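Local coordinates for protein concanavalin B (Canavalia ensiformis, PDB 6CAF) that may act as a carbohydrate-binding seed protein and has the chitinase-like fold of glycosyl hydrolase family 18, at residues L135-R138 against G144-A147; T132-L135 against G141-G144; L126-H131 against Y172-V177; I151-Q156 against D165-E170. One frame throughout, in Å; residues are numbered along the deposited sequence. Where two conformers were deposited one is given.

Contact 1: L135-R138 against G144-A147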
loop_
_atom_site.group_PDB
_atom_site.type_symbol
_atom_site.label_atom_id
_atom_site.label_comp_id
_atom_site.label_asym_id
_atom_site.label_seq_id
_atom_site.Cartn_x
_atom_site.Cartn_y
_atom_site.Cartn_z
ATOM N N LEU A 135 11.767 11.364 1.497
ATOM C CA LEU A 135 10.661 12.042 2.148
ATOM C C LEU A 135 10.849 13.537 2.372
ATOM O O LEU A 135 9.947 14.175 2.940
ATOM C CB LEU A 135 10.329 11.387 3.495
ATOM C CG LEU A 135 9.896 9.918 3.425
ATOM C CD1 LEU A 135 9.852 9.312 4.819
ATOM C CD2 LEU A 135 8.511 9.789 2.772
ATOM N N SER A 136 11.975 14.103 1.944
ATOM C CA SER A 136 12.286 15.464 2.359
ATOM C C SER A 136 12.949 16.355 1.341
ATOM O O SER A 136 13.245 17.501 1.657
ATOM C CB SER A 136 13.203 15.400 3.581
ATOM O OG SER A 136 14.436 14.768 3.259
ATOM N N GLU A 137 13.163 15.843 0.138
ATOM C CA GLU A 137 13.972 16.504 -0.884
ATOM C C GLU A 137 15.377 16.911 -0.383
ATOM O O GLU A 137 15.982 17.841 -0.895
ATOM C CB GLU A 137 13.242 17.732 -1.440
ATOM C CG GLU A 137 12.039 17.426 -2.288
ATOM C CD GLU A 137 11.481 18.641 -3.000
ATOM O OE1 GLU A 137 11.974 18.983 -4.097
ATOM O OE2 GLU A 137 10.537 19.230 -2.459
ATOM N N ARG A 138 15.906 16.215 0.610
ATOM C CA ARG A 138 17.169 16.622 1.226
ATOM C C ARG A 138 18.366 16.285 0.334
ATOM O O ARG A 138 19.316 17.078 0.242
ATOM C CB ARG A 138 17.301 15.964 2.602
ATOM C CG ARG A 138 18.569 16.295 3.399
ATOM C CD ARG A 138 18.738 17.776 3.673
ATOM N NE ARG A 138 19.977 18.067 4.402
ATOM C CZ ARG A 138 21.186 18.079 3.850
ATOM N NH1 ARG A 138 21.316 17.837 2.554
ATOM N NH2 ARG A 138 22.270 18.341 4.582
ATOM N N GLY A 144 15.174 10.379 -7.593
ATOM C CA GLY A 144 15.484 11.777 -7.745
ATOM C C GLY A 144 15.397 12.508 -6.436
ATOM O O GLY A 144 15.558 11.933 -5.352
ATOM N N LYS A 145 15.135 13.799 -6.528
ATOM C CA LYS A 145 14.975 14.635 -5.361
ATOM C C LYS A 145 13.472 14.817 -5.153
ATOM O O LYS A 145 12.817 15.559 -5.894
ATOM C CB LYS A 145 15.680 15.977 -5.516
ATOM C CG LYS A 145 15.738 16.766 -4.236
ATOM C CD LYS A 145 16.659 17.977 -4.375
ATOM C CE LYS A 145 18.108 17.598 -4.144
ATOM N NZ LYS A 145 18.968 18.812 -4.121
ATOM N N VAL A 146 12.927 14.073 -4.200
ATOM C CA VAL A 146 11.495 14.005 -3.985
ATOM C C VAL A 146 11.152 14.064 -2.506
ATOM O O VAL A 146 12.014 13.799 -1.649
ATOM C CB VAL A 146 10.868 12.715 -4.588
ATOM C CG1 VAL A 146 11.002 12.681 -6.110
ATOM C CG2 VAL A 146 11.449 11.445 -3.973
ATOM N N ALA A 147 9.891 14.403 -2.238
ATOM C CA ALA A 147 9.316 14.249 -0.924
ATOM C C ALA A 147 8.031 13.490 -1.071
ATOM O O ALA A 147 6.971 14.050 -1.334
ATOM C CB ALA A 147 9.069 15.583 -0.241
HETATM O O HOH W 1 14.208 13.203 0.343
#

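Contact 2: T132-L135 against G141-G144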
loop_
_atom_site.group_PDB
_atom_site.type_symbol
_atom_site.label_atom_id
_atom_site.label_comp_id
_atom_site.label_asym_id
_atom_site.label_seq_id
_atom_site.Cartn_x
_atom_site.Cartn_y
_atom_site.Cartn_z
ATOM N N THR A 132 15.878 10.950 4.364
ATOM C CA THR A 132 16.830 11.739 3.643
ATOM C C THR A 132 16.633 11.646 2.144
ATOM O O THR A 132 16.725 12.650 1.426
ATOM C CB THR A 132 18.265 11.331 4.031
ATOM O OG1 THR A 132 18.437 11.554 5.424
ATOM C CG2 THR A 132 19.286 12.035 3.197
ATOM N N TYR A 133 16.376 10.426 1.676
ATOM C CA TYR A 133 16.408 10.152 0.251
ATOM C C TYR A 133 15.042 10.064 -0.408
ATOM O O TYR A 133 14.986 10.139 -1.641
ATOM C CB TYR A 133 17.257 8.920 -0.050
ATOM C CG TYR A 133 18.698 9.135 0.242
ATOM C CD1 TYR A 133 19.518 9.818 -0.651
ATOM C CD2 TYR A 133 19.265 8.701 1.418
ATOM C CE1 TYR A 133 20.854 10.055 -0.376
ATOM C CE2 TYR A 133 20.606 8.949 1.704
ATOM C CZ TYR A 133 21.411 9.596 0.798
ATOM O OH TYR A 133 22.745 9.838 1.101
ATOM N N PHE A 134 13.958 9.916 0.352
ATOM C CA PHE A 134 12.630 9.830 -0.219
ATOM C C PHE A 134 11.579 10.776 0.319
ATOM O O PHE A 134 10.561 10.955 -0.354
ATOM C CB PHE A 134 12.058 8.397 -0.109
ATOM C CG PHE A 134 12.793 7.368 -0.930
ATOM C CD1 PHE A 134 12.539 7.201 -2.255
ATOM C CD2 PHE A 134 13.721 6.577 -0.358
ATOM C CE1 PHE A 134 13.197 6.247 -2.982
ATOM C CE2 PHE A 134 14.378 5.601 -1.055
ATOM C CZ PHE A 134 14.110 5.416 -2.365
ATOM N N LEU A 135 11.767 11.364 1.497
ATOM C CA LEU A 135 10.661 12.042 2.148
ATOM C C LEU A 135 10.849 13.537 2.372
ATOM O O LEU A 135 9.947 14.175 2.940
ATOM C CB LEU A 135 10.329 11.387 3.495
ATOM C CG LEU A 135 9.896 9.918 3.425
ATOM C CD1 LEU A 135 9.852 9.312 4.819
ATOM C CD2 LEU A 135 8.511 9.789 2.772
ATOM N N GLY A 141 18.094 10.945 -4.405
ATOM C CA GLY A 141 17.956 9.527 -4.091
ATOM C C GLY A 141 17.547 8.731 -5.312
ATOM O O GLY A 141 17.597 9.215 -6.448
ATOM N N PRO A 142 17.146 7.480 -5.083
ATOM C CA PRO A 142 16.820 6.615 -6.201
ATOM C C PRO A 142 15.745 7.148 -7.150
ATOM O O PRO A 142 15.803 6.866 -8.331
ATOM C CB PRO A 142 16.393 5.321 -5.498
ATOM C CG PRO A 142 17.223 5.319 -4.242
ATOM C CD PRO A 142 17.185 6.746 -3.804
ATOM N N LEU A 143 14.775 7.882 -6.616
ATOM C CA LEU A 143 13.689 8.478 -7.389
ATOM C C LEU A 143 13.924 9.940 -7.705
ATOM O O LEU A 143 13.018 10.637 -8.101
ATOM C CB LEU A 143 12.347 8.272 -6.668
ATOM C CG LEU A 143 11.854 6.819 -6.650
ATOM C CD1 LEU A 143 10.718 6.668 -5.679
ATOM C CD2 LEU A 143 11.428 6.371 -8.035
ATOM N N GLY A 144 15.174 10.379 -7.593
ATOM C CA GLY A 144 15.484 11.777 -7.745
ATOM C C GLY A 144 15.397 12.508 -6.436
ATOM O O GLY A 144 15.558 11.933 -5.352
HETATM O O HOH W 2 14.614 9.523 -4.307
#

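Contact 3: L126-H131 against Y172-V177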
loop_
_atom_site.group_PDB
_atom_site.type_symbol
_atom_site.label_atom_id
_atom_site.label_comp_id
_atom_site.label_asym_id
_atom_site.label_seq_id
_atom_site.Cartn_x
_atom_site.Cartn_y
_atom_site.Cartn_z
ATOM N N LEU A 126 17.772 2.863 8.514
ATOM C CA LEU A 126 16.875 2.762 7.386
ATOM C C LEU A 126 15.823 3.868 7.428
ATOM O O LEU A 126 15.482 4.443 6.387
ATOM C CB LEU A 126 16.236 1.367 7.352
ATOM C CG LEU A 126 15.345 1.076 6.158
ATOM C CD1 LEU A 126 16.083 1.163 4.846
ATOM C CD2 LEU A 126 14.663 -0.277 6.306
ATOM N N ALA A 127 15.272 4.149 8.607
ATOM C CA ALA A 127 14.317 5.240 8.689
ATOM C C ALA A 127 14.945 6.551 8.233
ATOM O O ALA A 127 14.326 7.334 7.506
ATOM C CB ALA A 127 13.807 5.349 10.117
ATOM N N GLU A 128 16.171 6.808 8.664
ATOM C CA GLU A 128 16.880 8.005 8.249
ATOM C C GLU A 128 17.120 8.018 6.751
ATOM O O GLU A 128 16.952 9.045 6.092
ATOM C CB GLU A 128 18.206 8.143 9.005
ATOM C CG GLU A 128 18.017 8.568 10.467
ATOM C CD GLU A 128 17.594 10.011 10.622
ATOM O OE1 GLU A 128 18.164 10.883 9.887
ATOM O OE2 GLU A 128 16.774 10.340 11.500
ATOM N N TYR A 129 17.534 6.878 6.225
ATOM C CA TYR A 129 17.713 6.757 4.775
ATOM C C TYR A 129 16.426 7.096 4.020
ATOM O O TYR A 129 16.439 7.879 3.036
ATOM C CB TYR A 129 18.211 5.356 4.431
ATOM C CG TYR A 129 18.077 4.972 2.959
ATOM C CD1 TYR A 129 18.996 5.285 2.029
ATOM C CD2 TYR A 129 16.946 4.274 2.550
ATOM C CE1 TYR A 129 18.815 4.885 0.671
ATOM C CE2 TYR A 129 16.730 3.888 1.275
ATOM C CZ TYR A 129 17.643 4.164 0.324
ATOM O OH TYR A 129 17.225 3.683 -0.945
ATOM N N LEU A 130 15.318 6.519 4.481
ATOM C CA LEU A 130 14.057 6.810 3.828
ATOM C C LEU A 130 13.725 8.296 3.889
ATOM O O LEU A 130 13.260 8.902 2.907
ATOM C CB LEU A 130 12.941 5.958 4.400
ATOM C CG LEU A 130 13.103 4.452 4.165
ATOM C CD1 LEU A 130 12.126 3.680 5.004
ATOM C CD2 LEU A 130 12.915 4.110 2.706
ATOM N N HIS A 131 13.976 8.901 5.044
ATOM C CA HIS A 131 13.675 10.292 5.176
ATOM C C HIS A 131 14.568 11.182 4.285
ATOM O O HIS A 131 14.068 12.050 3.558
ATOM C CB HIS A 131 13.773 10.719 6.638
ATOM C CG HIS A 131 13.358 12.121 6.839
ATOM N ND1 HIS A 131 14.248 13.130 7.093
ATOM C CD2 HIS A 131 12.142 12.696 6.769
ATOM C CE1 HIS A 131 13.604 14.270 7.211
ATOM N NE2 HIS A 131 12.321 14.036 7.006
ATOM N N TYR A 172 8.135 7.203 12.665
ATOM C CA TYR A 172 7.186 8.013 13.368
ATOM C C TYR A 172 7.869 9.136 14.171
ATOM O O TYR A 172 7.435 10.284 14.193
ATOM C CB TYR A 172 6.361 7.120 14.284
ATOM C CG TYR A 172 5.249 7.915 14.869
ATOM C CD1 TYR A 172 4.074 8.147 14.133
ATOM C CD2 TYR A 172 5.355 8.442 16.067
ATOM C CE1 TYR A 172 3.067 8.936 14.626
ATOM C CE2 TYR A 172 4.334 9.244 16.610
ATOM C CZ TYR A 172 3.194 9.466 15.872
ATOM O OH TYR A 172 2.148 10.240 16.302
ATOM N N GLN A 173 8.990 8.801 14.795
ATOM C CA GLN A 173 9.720 9.793 15.568
ATOM C C GLN A 173 10.307 10.881 14.670
ATOM O O GLN A 173 10.294 12.062 15.026
ATOM C CB GLN A 173 10.801 9.138 16.428
ATOM C CG GLN A 173 10.246 8.305 17.575
ATOM C CD GLN A 173 9.435 9.130 18.544
ATOM O OE1 GLN A 173 9.759 10.289 18.793
ATOM N NE2 GLN A 173 8.367 8.548 19.082
ATOM N N ILE A 174 10.815 10.502 13.512
ATOM C CA ILE A 174 11.359 11.451 12.547
ATOM C C ILE A 174 10.248 12.427 12.120
ATOM O O ILE A 174 10.506 13.618 11.924
ATOM C CB ILE A 174 12.003 10.710 11.334
ATOM C CG1 ILE A 174 13.332 10.088 11.729
ATOM C CG2 ILE A 174 12.188 11.663 10.151
ATOM C CD1 ILE A 174 13.803 9.035 10.721
ATOM N N LYS A 175 9.043 11.915 11.913
ATOM C CA LYS A 175 7.975 12.753 11.499
ATOM C C LYS A 175 7.763 13.829 12.551
ATOM O O LYS A 175 7.530 14.987 12.215
ATOM C CB LYS A 175 6.735 11.864 11.299
ATOM C CG LYS A 175 5.445 12.541 10.974
ATOM C CD LYS A 175 4.435 11.394 10.719
ATOM C CE LYS A 175 2.981 11.754 10.857
ATOM N NZ LYS A 175 2.232 10.734 10.041
ATOM N N ASP A 176 7.841 13.466 13.830
ATOM C CA ASP A 176 7.679 14.453 14.896
ATOM C C ASP A 176 8.870 15.416 14.975
ATOM O O ASP A 176 8.694 16.608 15.222
ATOM C CB ASP A 176 7.469 13.758 16.252
ATOM C CG ASP A 176 6.817 14.676 17.289
ATOM O OD1 ASP A 176 6.300 15.758 16.883
ATOM O OD2 ASP A 176 6.835 14.330 18.508
ATOM N N VAL A 177 10.082 14.908 14.771
ATOM C CA VAL A 177 11.254 15.784 14.802
ATOM C C VAL A 177 11.146 16.913 13.800
ATOM O O VAL A 177 11.398 18.087 14.113
ATOM C CB VAL A 177 12.546 14.967 14.513
ATOM C CG1 VAL A 177 13.738 15.871 14.208
ATOM C CG2 VAL A 177 12.824 14.076 15.711
#

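Contact 4: I151-Q156 against D165-E170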
loop_
_atom_site.group_PDB
_atom_site.type_symbol
_atom_site.label_atom_id
_atom_site.label_comp_id
_atom_site.label_asym_id
_atom_site.label_seq_id
_atom_site.Cartn_x
_atom_site.Cartn_y
_atom_site.Cartn_z
ATOM N N ILE A 151 5.300 6.116 3.415
ATOM C CA ILE A 151 6.002 4.847 3.342
ATOM C C ILE A 151 4.978 3.775 3.683
ATOM O O ILE A 151 4.285 3.858 4.717
ATOM C CB ILE A 151 7.183 4.760 4.338
ATOM C CG1 ILE A 151 8.192 5.880 4.091
ATOM C CG2 ILE A 151 7.826 3.388 4.289
ATOM C CD1 ILE A 151 8.913 5.876 2.768
ATOM N N HIS A 152 4.903 2.760 2.801
ATOM C CA HIS A 152 3.948 1.672 2.914
ATOM C C HIS A 152 4.675 0.366 3.224
ATOM O O HIS A 152 5.579 -0.050 2.508
ATOM C CB HIS A 152 3.193 1.568 1.611
ATOM C CG HIS A 152 2.189 0.486 1.541
ATOM N ND1 HIS A 152 1.135 0.397 2.411
ATOM C CD2 HIS A 152 2.008 -0.484 0.623
ATOM C CE1 HIS A 152 0.353 -0.597 2.038
ATOM N NE2 HIS A 152 0.859 -1.134 0.947
ATOM N N PHE A 153 4.279 -0.260 4.335
ATOM C CA PHE A 153 4.914 -1.476 4.831
ATOM C C PHE A 153 4.187 -2.699 4.264
ATOM O O PHE A 153 3.264 -3.237 4.887
ATOM C CB PHE A 153 4.849 -1.518 6.359
ATOM C CG PHE A 153 5.828 -0.650 7.095
ATOM C CD1 PHE A 153 5.935 0.699 6.852
ATOM C CD2 PHE A 153 6.583 -1.211 8.117
ATOM C CE1 PHE A 153 6.802 1.466 7.596
ATOM C CE2 PHE A 153 7.404 -0.438 8.887
ATOM C CZ PHE A 153 7.535 0.893 8.614
ATOM N N ASP A 154 4.618 -3.181 3.102
ATOM C CA ASP A 154 3.989 -4.359 2.493
ATOM C C ASP A 154 4.819 -5.589 2.872
ATOM O O ASP A 154 5.482 -6.234 2.034
ATOM C CB ASP A 154 3.828 -4.197 0.979
ATOM C CG ASP A 154 2.830 -5.139 0.381
ATOM O OD1 ASP A 154 2.400 -6.100 1.043
ATOM O OD2 ASP A 154 2.505 -4.946 -0.815
ATOM N N ILE A 155 4.815 -5.879 4.159
ATOM C CA ILE A 155 5.736 -6.843 4.715
ATOM C C ILE A 155 5.080 -8.213 4.689
ATOM O O ILE A 155 4.440 -8.643 5.648
ATOM C CB ILE A 155 6.191 -6.421 6.120
ATOM C CG1 ILE A 155 6.724 -4.964 6.131
ATOM C CG2 ILE A 155 7.204 -7.397 6.691
ATOM C CD1 ILE A 155 7.777 -4.675 5.105
ATOM N N GLN A 156 5.208 -8.881 3.551
ATOM C CA GLN A 156 4.483 -10.096 3.331
ATOM C C GLN A 156 5.355 -11.329 3.284
ATOM O O GLN A 156 4.874 -12.440 3.502
ATOM C CB GLN A 156 3.531 -9.992 2.137
ATOM C CG GLN A 156 3.970 -9.366 0.902
ATOM C CD GLN A 156 3.034 -9.591 -0.225
ATOM O OE1 GLN A 156 3.030 -10.655 -0.816
ATOM N NE2 GLN A 156 2.205 -8.606 -0.513
ATOM N N ASP A 165 8.306 -3.158 13.874
ATOM C CA ASP A 165 7.857 -2.199 14.847
ATOM C C ASP A 165 8.894 -1.124 15.087
ATOM O O ASP A 165 8.555 0.058 15.120
ATOM C CB ASP A 165 7.374 -2.849 16.168
ATOM C CG ASP A 165 8.389 -3.749 16.828
ATOM O OD1 ASP A 165 9.428 -4.122 16.251
ATOM O OD2 ASP A 165 8.100 -4.126 17.978
ATOM N N ASN A 166 10.151 -1.489 15.204
ATOM C CA ASN A 166 11.193 -0.496 15.394
ATOM C C ASN A 166 11.312 0.441 14.181
ATOM O O ASN A 166 11.482 1.643 14.340
ATOM C CB ASN A 166 12.529 -1.184 15.700
ATOM C CG ASN A 166 12.535 -1.825 17.063
ATOM O OD1 ASN A 166 11.957 -1.263 18.004
ATOM N ND2 ASN A 166 13.167 -3.003 17.184
ATOM N N LEU A 167 11.218 -0.110 12.977
ATOM C CA LEU A 167 11.299 0.734 11.782
ATOM C C LEU A 167 10.181 1.764 11.790
ATOM O O LEU A 167 10.376 2.963 11.499
ATOM C CB LEU A 167 11.269 -0.133 10.537
ATOM C CG LEU A 167 11.317 0.635 9.217
ATOM C CD1 LEU A 167 12.536 1.510 9.074
ATOM C CD2 LEU A 167 11.208 -0.327 8.037
ATOM N N LEU A 168 8.967 1.287 12.067
ATOM C CA LEU A 168 7.831 2.168 12.148
ATOM C C LEU A 168 8.019 3.236 13.231
ATOM O O LEU A 168 7.761 4.426 12.985
ATOM C CB LEU A 168 6.573 1.347 12.418
ATOM C CG LEU A 168 5.310 2.158 12.602
ATOM C CD1 LEU A 168 4.993 3.027 11.395
ATOM C CD2 LEU A 168 4.159 1.213 12.947
ATOM N N GLU A 169 8.472 2.821 14.422
ATOM C CA GLU A 169 8.727 3.741 15.510
ATOM C C GLU A 169 9.715 4.828 15.106
ATOM O O GLU A 169 9.533 6.016 15.405
ATOM C CB GLU A 169 9.288 2.965 16.689
ATOM C CG GLU A 169 9.714 3.842 17.855
ATOM C CD GLU A 169 8.565 4.554 18.520
ATOM O OE1 GLU A 169 7.471 3.975 18.518
ATOM O OE2 GLU A 169 8.775 5.665 19.054
ATOM N N GLU A 170 10.783 4.421 14.437
ATOM C CA GLU A 170 11.800 5.376 14.063
ATOM C C GLU A 170 11.299 6.369 13.012
ATOM O O GLU A 170 11.594 7.563 13.069
ATOM C CB GLU A 170 13.093 4.682 13.610
ATOM C CG GLU A 170 13.754 3.843 14.692
ATOM C CD GLU A 170 14.224 4.525 15.956
ATOM O OE1 GLU A 170 14.190 5.756 16.067
ATOM O OE2 GLU A 170 14.659 3.768 16.866
#

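Contact 1: L135-R138 against G144-A147
Glu-137 lays the start of its side chain over the Val-146 peptide, with CG 3.5 Å from Val-146 C. Its CG lies anti to the carbonyl carbon (chi1 -70°) and the chain then runs on extended. The carboxylate has a long, weak ion pair with Lys-95, which also bonds the Lys-145 carbonyl. The aliphatic chain of Lys-145 runs alongside the Glu-137 carbonyl, with Lys-145 CG 3.5 Å from Glu-137 O. The charged ends of Glu-137 and Lys-145 are not in contact. Farther along, Ala-147 CB touches Leu-135 O at 3.6 Å. One direct bond joins the backbones: Glu-137 N donates to Val-146 O at 2.9 Å, somewhat bent (143°). A water adds a second link. It accepts from Ser-136 N at 2.9 Å and is hydrogen-bonded to Val-146 O at 3.0 Å. Val-146 O is thus held by a backbone N-H and by the water together. Ser-136 OG bonds back to the carbonyl of His-131, in the helix just before. The contact folds the chain back on itself in the alpha-to-beta loop between helix 120-135 and strand 150-154, a connection of the TIM-barrel type.

Contact 2: T132-L135 against G141-G144
Gly-141 meets the Tyr-133 ring at its edge, with Gly-141 CA 3.8 Å from Tyr-133 CD1 and close to the ring plane. The Tyr-133 hydroxyl is hydrogen-bonded to Arg-139, just before this segment. Pro-142 comes next and packs on the far end of Phe-134, with CG 3.6 Å from Phe-134 CZ. The two side chains cross at about a right angle. Leu-143 then takes another part of the same ring: its CD1 sits 3.7 Å from Phe-134 CE1, near the ring plane at the edge. Phe-134 CG is anti to the carbonyl carbon (chi1 -66°), which carries the ring out to both residues. Gly-144 ends the segment. Its N-H bonds Gly-141 O, and its own O accepts from Gly-141 N. A water ties this turn to the helix. It donates to Tyr-133 O and to Gly-144 O and accepts from Leu-143 N, each at 2.8 Å. All three are backbone atoms, so the water fills the polar link that the two backbones do not make directly. Leu-73 and Leu-90 also pack on Leu-143. Residues 141-144 form a type I beta turn, here docked on the C-terminal end of a TIM-barrel helix.

Contact 3: L126-H131 against Y172-V177
Ile-174 and His-131 are brought together by their first torsions. In Ile-174 a chi1 of -74° puts CG2 anti to the backbone N, so that it faces His-131, while CG1 carries CD1 toward Ala-127 and Glu-128. In His-131 the ring carbon CG is anti to the backbone N (chi1 -175°), and this swings the imidazole toward Ile-174. Methyl CG2 of Ile-174 stands over one face of the His-131 ring, 3.7 Å from its centroid. This is a CH-pi contact. The ring also stacks with Tyr-178, at the end of the second helix. On the other arm, Ile-174 CD1 is 3.7 Å from Ala-127 CB. The two segments belong to helices 120-135 and 164-178, neighbours in the outer layer of the TIM barrel. The axes of segments 126-131 and 172-177 approach to 10.3 Å and cross at -50°. Glu-128 lies against the same arm of Ile-174 as Ala-127. The bent chain of Glu-128 brings OE2 to 3.3 Å from Ile-174 CD1. That oxygen has its polar partner elsewhere, in a salt bridge with Lys-124 one turn earlier. Ala-127 is also covered by Glu-170 and Leu-171 of the second helix.

Contact 4: I151-Q156 against D165-E170
Phe-153 points its ring from the strand at the helix. With CG anti to the carbonyl carbon (chi1 -77°), the Phe-153 ring extends toward the helix and its CZ end does the touching. Atom CZ meets the backbone of Leu-168 edge-on: Leu-168 N lies near the ring plane, 3.8 Å from Phe-153 CZ. Leu-168 CB follows at 3.9 Å from Phe-153 CZ. Leu-167 comes in obliquely. Leu-167 CG is 3.8 Å from Phe-153 CZ, and Leu-167 CD2 lies 3.9 Å from Phe-153 CE2. The phenyl end thus rests on two successive leucines of one helical turn. Phe-206 meets the Phe-153 ring edge-to-face, and Leu-171 packs on it one turn farther along the helix. Strand 150-154 and helix 164-178 open a beta-alpha-beta unit of the TIM barrel that goes on to strand 183-186, and Phe-153 fills the layer between strand and helix. Residues 151-156 also carry the end of the family 18 strand signature, in which Gln-156 falls at the position held by the catalytic acid in active chitinases. Gln-156 NE2 donates to Asp-154 OD1 at 3.0 Å in a nearly straight bond (178°). The acceptor lies in the amide plane, while the donor approaches from above the carboxylate plane. The neighbouring His-152 is hydrogen-bonded at both ring nitrogens, to Ser-185 and Tyr-35. Leu-167 has a further apolar neighbour in Leu-108 of the adjacent strand 103-109.

How the contacts relate
Among these elements helix 120-135 comes first from the N terminus; it opens contacts 3 and 2, and the loop that follows it opens contact 1. The same loop closes contacts 2 and 1, whose centres lie 5 Å apart and which share Leu-135 and Gly-144. Their loops overlap and cross along the chain. The chain then enters strand 150-154, and contact 4 closes the short loop to helix 164-178. Contact 3 closes last, joining that helix back to helix 120-135, and the other three nest inside its loop. Leu-135 packs on Ile-151, linking helix end and strand. Leu-126 and Ala-127 touch Leu-167, which connects contacts 3 and 4 on neighbouring barrel elements.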